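Local coordinates for protein tRNA (cytosine(38)-C(5))-methyltransferase (Schizosaccharomyces pombe, PDB 6FDF) that methylates carbon 5 of cytosine 38 in the anticodon loop of tRNA(Asp), and more weakly of tRNA(Glu), using S-adenosyl-L-methionine as methyl donor, at residues 158-163 against 318-323; 87-92 against 132-137. One frame throughout, in Å; residues are numbered along the deposited sequence. Where two conformers were deposited one is given.

Overall arrangement
Both contacts belong to one C5-methyltransferase fold of the class I-like superfamily, and along the chain the segments of contact 2 both precede those of contact 1. Their centres lie 28 Å apart and their nearest atoms about 17 Å, so they do not touch. Contact 2 stands beside the active site, with the side chain of Phe88 about 4 Å from that of Cys85, the predicted catalytic residue, and about 12 Å from the bound S-adenosyl-L-homocysteine. Contact 1 is buried packing nearer the centre of the chain, far from the predicted catalytic cysteine; its Val320 side chain lies about 11 Å from the same ligand. Contact 1 is mainly apolar; contact 2 combines ring packing with water bridges to a helix start.

Contact 1: 158-163 against 318-323; sequences NQFNIP and VKVVSY
Phe160 and Val320 mark the closest backbone approach, with CA atoms 7.5 Å apart, where the loop following strand 148-155 passes the first turns of helix 318-328. That gap is wide enough for side chains to fill. Phe160 lodges against Val320 and Tyr323, which are three residues apart and so lie on the same side of the helix. Its CD1 meets Val320 CG2 at 3.9 Å, while across the ring CD2 comes within 3.5 Å of Tyr323 CE2. The two aromatic side chains run antiparallel, their planes inclined at 32°, an oblique pair that is neither a stack nor edge-to-face. A chi1 of -60° puts Phe160 CG beside the backbone N, which lays the ring alongside both helix residues. Ile162 adds a second apolar touch, its CD1 reaching Lys319 CB at 3.9 Å. Phe187 stacks on Phe160, and Tyr170 of strand 168-175 packs against Val320. Tyrosine suits the margin: a water lies 2.9 Å from Tyr323 OH, at the ring edge and in its plane, though its leg to Phe160 O is doubtfully short. Branched Val320 and Ile162 suit the buried side. Apolar packing thus holds the loop between strands 148-155 and 168-175 against the chain's last helix.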
# COMPACT_ATOMS: atom_id res chain seq x y z
N ASN A 158 10.26 1.72 7.35
CA ASN A 158 11.23 1.99 8.41
C ASN A 158 12.66 2.14 7.88
O ASN A 158 13.58 2.33 8.68
CB ASN A 158 11.16 0.92 9.50
CG ASN A 158 11.39 -0.49 8.98
OD1 ASN A 158 12.08 -0.70 7.99
ND2 ASN A 158 10.82 -1.47 9.67
N GLN A 159 12.85 2.08 6.56
CA GLN A 159 14.10 2.50 5.94
C GLN A 159 14.10 3.97 5.59
O GLN A 159 15.12 4.49 5.12
CB GLN A 159 14.36 1.68 4.67
CG GLN A 159 14.48 0.19 4.89
CD GLN A 159 14.68 -0.55 3.58
OE1 GLN A 159 13.75 -0.65 2.78
NE2 GLN A 159 15.89 -1.04 3.35
N PHE A 160 12.97 4.65 5.80
CA PHE A 160 12.79 6.04 5.42
C PHE A 160 12.33 6.85 6.63
O PHE A 160 11.64 7.86 6.48
CB PHE A 160 11.79 6.17 4.28
CG PHE A 160 12.19 5.45 3.02
CD1 PHE A 160 11.90 4.10 2.84
CD2 PHE A 160 12.86 6.11 2.00
CE1 PHE A 160 12.26 3.43 1.68
CE2 PHE A 160 13.23 5.45 0.83
CZ PHE A 160 12.93 4.11 0.68
N ASN A 161 12.72 6.42 7.84
CA ASN A 161 12.40 7.13 9.08
C ASN A 161 10.90 7.22 9.29
O ASN A 161 10.37 8.26 9.67
CB ASN A 161 13.00 8.52 9.11
CG ASN A 161 12.95 9.17 10.48
OD1 ASN A 161 12.90 8.50 11.51
ND2 ASN A 161 12.99 10.51 10.50
N ILE A 162 10.21 6.12 9.03
CA ILE A 162 8.79 6.01 9.28
C ILE A 162 8.63 4.83 10.22
O ILE A 162 9.09 3.73 9.91
CB ILE A 162 7.98 5.81 7.99
CG1 ILE A 162 8.19 6.99 7.04
CG2 ILE A 162 6.50 5.61 8.31
CD1 ILE A 162 7.83 6.68 5.59
N PRO A 163 8.01 5.00 11.39
CA PRO A 163 8.00 3.94 12.41
C PRO A 163 6.92 2.88 12.15
O PRO A 163 6.04 2.63 12.98
CB PRO A 163 7.75 4.73 13.70
CG PRO A 163 6.89 5.88 13.25
CD PRO A 163 7.43 6.26 11.89
N VAL A 318 2.25 5.66 1.03
CA VAL A 318 2.22 6.77 0.09
C VAL A 318 3.57 7.47 0.01
O VAL A 318 4.00 7.92 -1.07
CB VAL A 318 1.10 7.75 0.50
CG1 VAL A 318 1.15 9.02 -0.34
CG2 VAL A 318 -0.26 7.08 0.37
N LYS A 319 4.26 7.59 1.15
CA LYS A 319 5.57 8.24 1.18
C LYS A 319 6.59 7.46 0.35
O LYS A 319 7.25 8.04 -0.52
CB LYS A 319 6.05 8.38 2.62
CG LYS A 319 5.82 9.75 3.23
CD LYS A 319 6.66 10.81 2.53
CE LYS A 319 6.28 12.20 3.00
NZ LYS A 319 6.86 13.25 2.12
N VAL A 320 6.75 6.17 0.63
CA VAL A 320 7.71 5.35 -0.12
C VAL A 320 7.43 5.41 -1.62
O VAL A 320 8.35 5.60 -2.43
CB VAL A 320 7.71 3.90 0.40
CG1 VAL A 320 8.67 3.04 -0.41
CG2 VAL A 320 8.11 3.86 1.89
N VAL A 321 6.17 5.26 -2.01
CA VAL A 321 5.86 5.27 -3.43
C VAL A 321 6.09 6.65 -4.05
O VAL A 321 6.46 6.74 -5.23
CB VAL A 321 4.42 4.76 -3.65
CG1 VAL A 321 4.01 4.88 -5.10
CG2 VAL A 321 4.34 3.31 -3.20
N SER A 322 5.89 7.73 -3.29
CA SER A 322 6.18 9.06 -3.83
C SER A 322 7.65 9.17 -4.24
O SER A 322 7.98 9.77 -5.27
CB SER A 322 5.83 10.15 -2.82
OG SER A 322 6.78 10.24 -1.76
N TYR A 323 8.55 8.58 -3.45
CA TYR A 323 9.96 8.57 -3.81
C TYR A 323 10.22 7.73 -5.06
O TYR A 323 10.99 8.14 -5.93
CB TYR A 323 10.80 8.04 -2.65
CG TYR A 323 10.71 8.78 -1.34
CD1 TYR A 323 10.55 10.16 -1.31
CD2 TYR A 323 10.78 8.10 -0.14
CE1 TYR A 323 10.48 10.84 -0.09
CE2 TYR A 323 10.70 8.76 1.07
CZ TYR A 323 10.55 10.12 1.09
OH TYR A 323 10.47 10.77 2.30
O HOH W 1 10.52 9.12 4.72

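Contact 2: 87-92 against 132-137; sequences PFTRIG and ESKAAE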
# COMPACT_ATOMS: atom_id res chain seq x y z
N PRO A 87 -2.88 -16.69 -4.21
CA PRO A 87 -1.67 -17.43 -3.84
C PRO A 87 -0.68 -17.51 -5.00
O PRO A 87 -1.09 -17.64 -6.15
CB PRO A 87 -2.21 -18.82 -3.50
CG PRO A 87 -3.40 -18.96 -4.38
CD PRO A 87 -4.01 -17.58 -4.50
N PHE A 88 0.61 -17.42 -4.67
CA PHE A 88 1.63 -17.48 -5.71
C PHE A 88 1.64 -18.83 -6.42
O PHE A 88 1.88 -18.90 -7.63
CB PHE A 88 3.00 -17.16 -5.10
CG PHE A 88 3.09 -15.76 -4.56
CD1 PHE A 88 2.55 -14.70 -5.27
CD2 PHE A 88 3.69 -15.50 -3.34
CE1 PHE A 88 2.62 -13.41 -4.79
CE2 PHE A 88 3.76 -14.21 -2.85
CZ PHE A 88 3.22 -13.16 -3.57
N THR A 89 1.36 -19.91 -5.69
CA THR A 89 1.19 -21.24 -6.27
C THR A 89 -0.23 -21.71 -6.00
O THR A 89 -0.56 -22.07 -4.86
CB THR A 89 2.21 -22.22 -5.70
OG1 THR A 89 3.53 -21.80 -6.06
CG2 THR A 89 1.96 -23.62 -6.26
N ARG A 90 -1.07 -21.69 -7.02
CA ARG A 90 -2.45 -22.12 -6.88
C ARG A 90 -2.56 -23.64 -6.93
O ARG A 90 -1.78 -24.32 -7.61
CB ARG A 90 -3.33 -21.50 -7.96
CG ARG A 90 -4.82 -21.66 -7.73
CD ARG A 90 -5.62 -20.89 -8.76
NE ARG A 90 -5.30 -19.47 -8.71
CZ ARG A 90 -5.93 -18.59 -7.93
NH1 ARG A 90 -6.92 -18.99 -7.15
NH2 ARG A 90 -5.56 -17.32 -7.94
N ILE A 91 -3.54 -24.18 -6.20
CA ILE A 91 -3.81 -25.61 -6.18
C ILE A 91 -5.20 -25.84 -6.78
O ILE A 91 -6.05 -24.95 -6.80
CB ILE A 91 -3.73 -26.21 -4.75
CG1 ILE A 91 -2.62 -25.55 -3.94
CG2 ILE A 91 -3.52 -27.73 -4.80
CD1 ILE A 91 -2.65 -25.90 -2.46
N GLY A 92 -5.41 -27.06 -7.27
CA GLY A 92 -6.72 -27.45 -7.75
C GLY A 92 -6.78 -27.74 -9.24
O GLY A 92 -6.15 -27.05 -10.04
N GLU A 132 9.70 -14.17 -6.03
CA GLU A 132 9.99 -15.57 -6.28
C GLU A 132 8.87 -16.30 -7.01
O GLU A 132 8.97 -17.51 -7.22
CB GLU A 132 10.30 -16.30 -4.97
CG GLU A 132 11.59 -15.84 -4.30
CD GLU A 132 11.86 -16.57 -3.00
OE1 GLU A 132 10.97 -17.33 -2.55
OE2 GLU A 132 12.95 -16.38 -2.43
N SER A 133 7.81 -15.59 -7.40
CA SER A 133 6.61 -16.25 -7.90
C SER A 133 6.70 -16.49 -9.41
O SER A 133 7.45 -15.84 -10.13
CB SER A 133 5.37 -15.42 -7.60
OG SER A 133 5.36 -14.22 -8.37
N LYS A 134 5.85 -17.41 -9.88
CA LYS A 134 5.71 -17.63 -11.32
C LYS A 134 5.15 -16.39 -12.01
O LYS A 134 5.53 -16.09 -13.15
CB LYS A 134 4.81 -18.84 -11.58
CG LYS A 134 5.45 -20.17 -11.18
CD LYS A 134 4.52 -21.36 -11.43
CE LYS A 134 3.54 -21.59 -10.28
NZ LYS A 134 2.33 -20.73 -10.38
N ALA A 135 4.27 -15.65 -11.34
CA ALA A 135 3.74 -14.42 -11.92
C ALA A 135 4.85 -13.39 -12.15
O ALA A 135 4.85 -12.69 -13.17
CB ALA A 135 2.65 -13.84 -11.01
N ALA A 136 5.79 -13.28 -11.20
CA ALA A 136 6.91 -12.36 -11.41
C ALA A 136 7.79 -12.83 -12.56
O ALA A 136 8.31 -12.01 -13.33
CB ALA A 136 7.74 -12.22 -10.14
N GLU A 137 7.97 -14.14 -12.70
CA GLU A 137 8.77 -14.66 -13.81
C GLU A 137 8.12 -14.31 -15.14
O GLU A 137 8.80 -13.88 -16.08
CB GLU A 137 8.95 -16.17 -13.66
CG GLU A 137 9.79 -16.83 -14.73
CD GLU A 137 9.78 -18.34 -14.61
OE1 GLU A 137 9.86 -18.84 -13.47
OE2 GLU A 137 9.69 -19.03 -15.64
O HOH W 2 2.49 -16.69 -9.21
O HOH W 3 4.83 -19.02 -8.00
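Phe88 and Ser133 bring the segments together, their CA atoms 5.6 Å apart where the loop after strand 78-81 meets the start of helix 134-145. Phe88 offers two different surfaces. Its ring packs obliquely on the small Ser133 side chain, CD1 lying 3.7 Å from Ser133 CB, so a compact residue suits the close approach. Its carbonyl O faces the first turn of the helix and is the polar centre of the contact. One water donates to Phe88 O at 2.8 Å and accepts from Ala135 N; a second donates to the same oxygen and accepts from Lys134 N, at 2.7 Å. Amide N-H groups in the first turn have no earlier carbonyl to bind, and the waters satisfy these two by relaying them to the loop. Lys134 NZ also makes a weak hydrogen bond to Phe88 O at 3.3 Å, its chain curling back through bends at chi3 (-84°) and chi4 (84°). Next in the loop, Thr89 adds a looser touch, OG1 lying 4.2 Å from Lys134 CE.

Ser133 has a second task as N-cap: its OG accepts from Ala136 N at 3.0 Å, with an N-H...O angle of 158°, and is also hydrogen-bonded to Phe130 O. Asn126 and Val127, from the family's Glu-Asn-Val motif on strand 121-127, touch the Phe88 side chain, as does Phe130. The catalytic loop of C5-methyltransferases, with Cys85 as its predicted nucleophile just before 87-92, therefore rests against both the end of strand 121-127 and the N-terminus of helix 134-145.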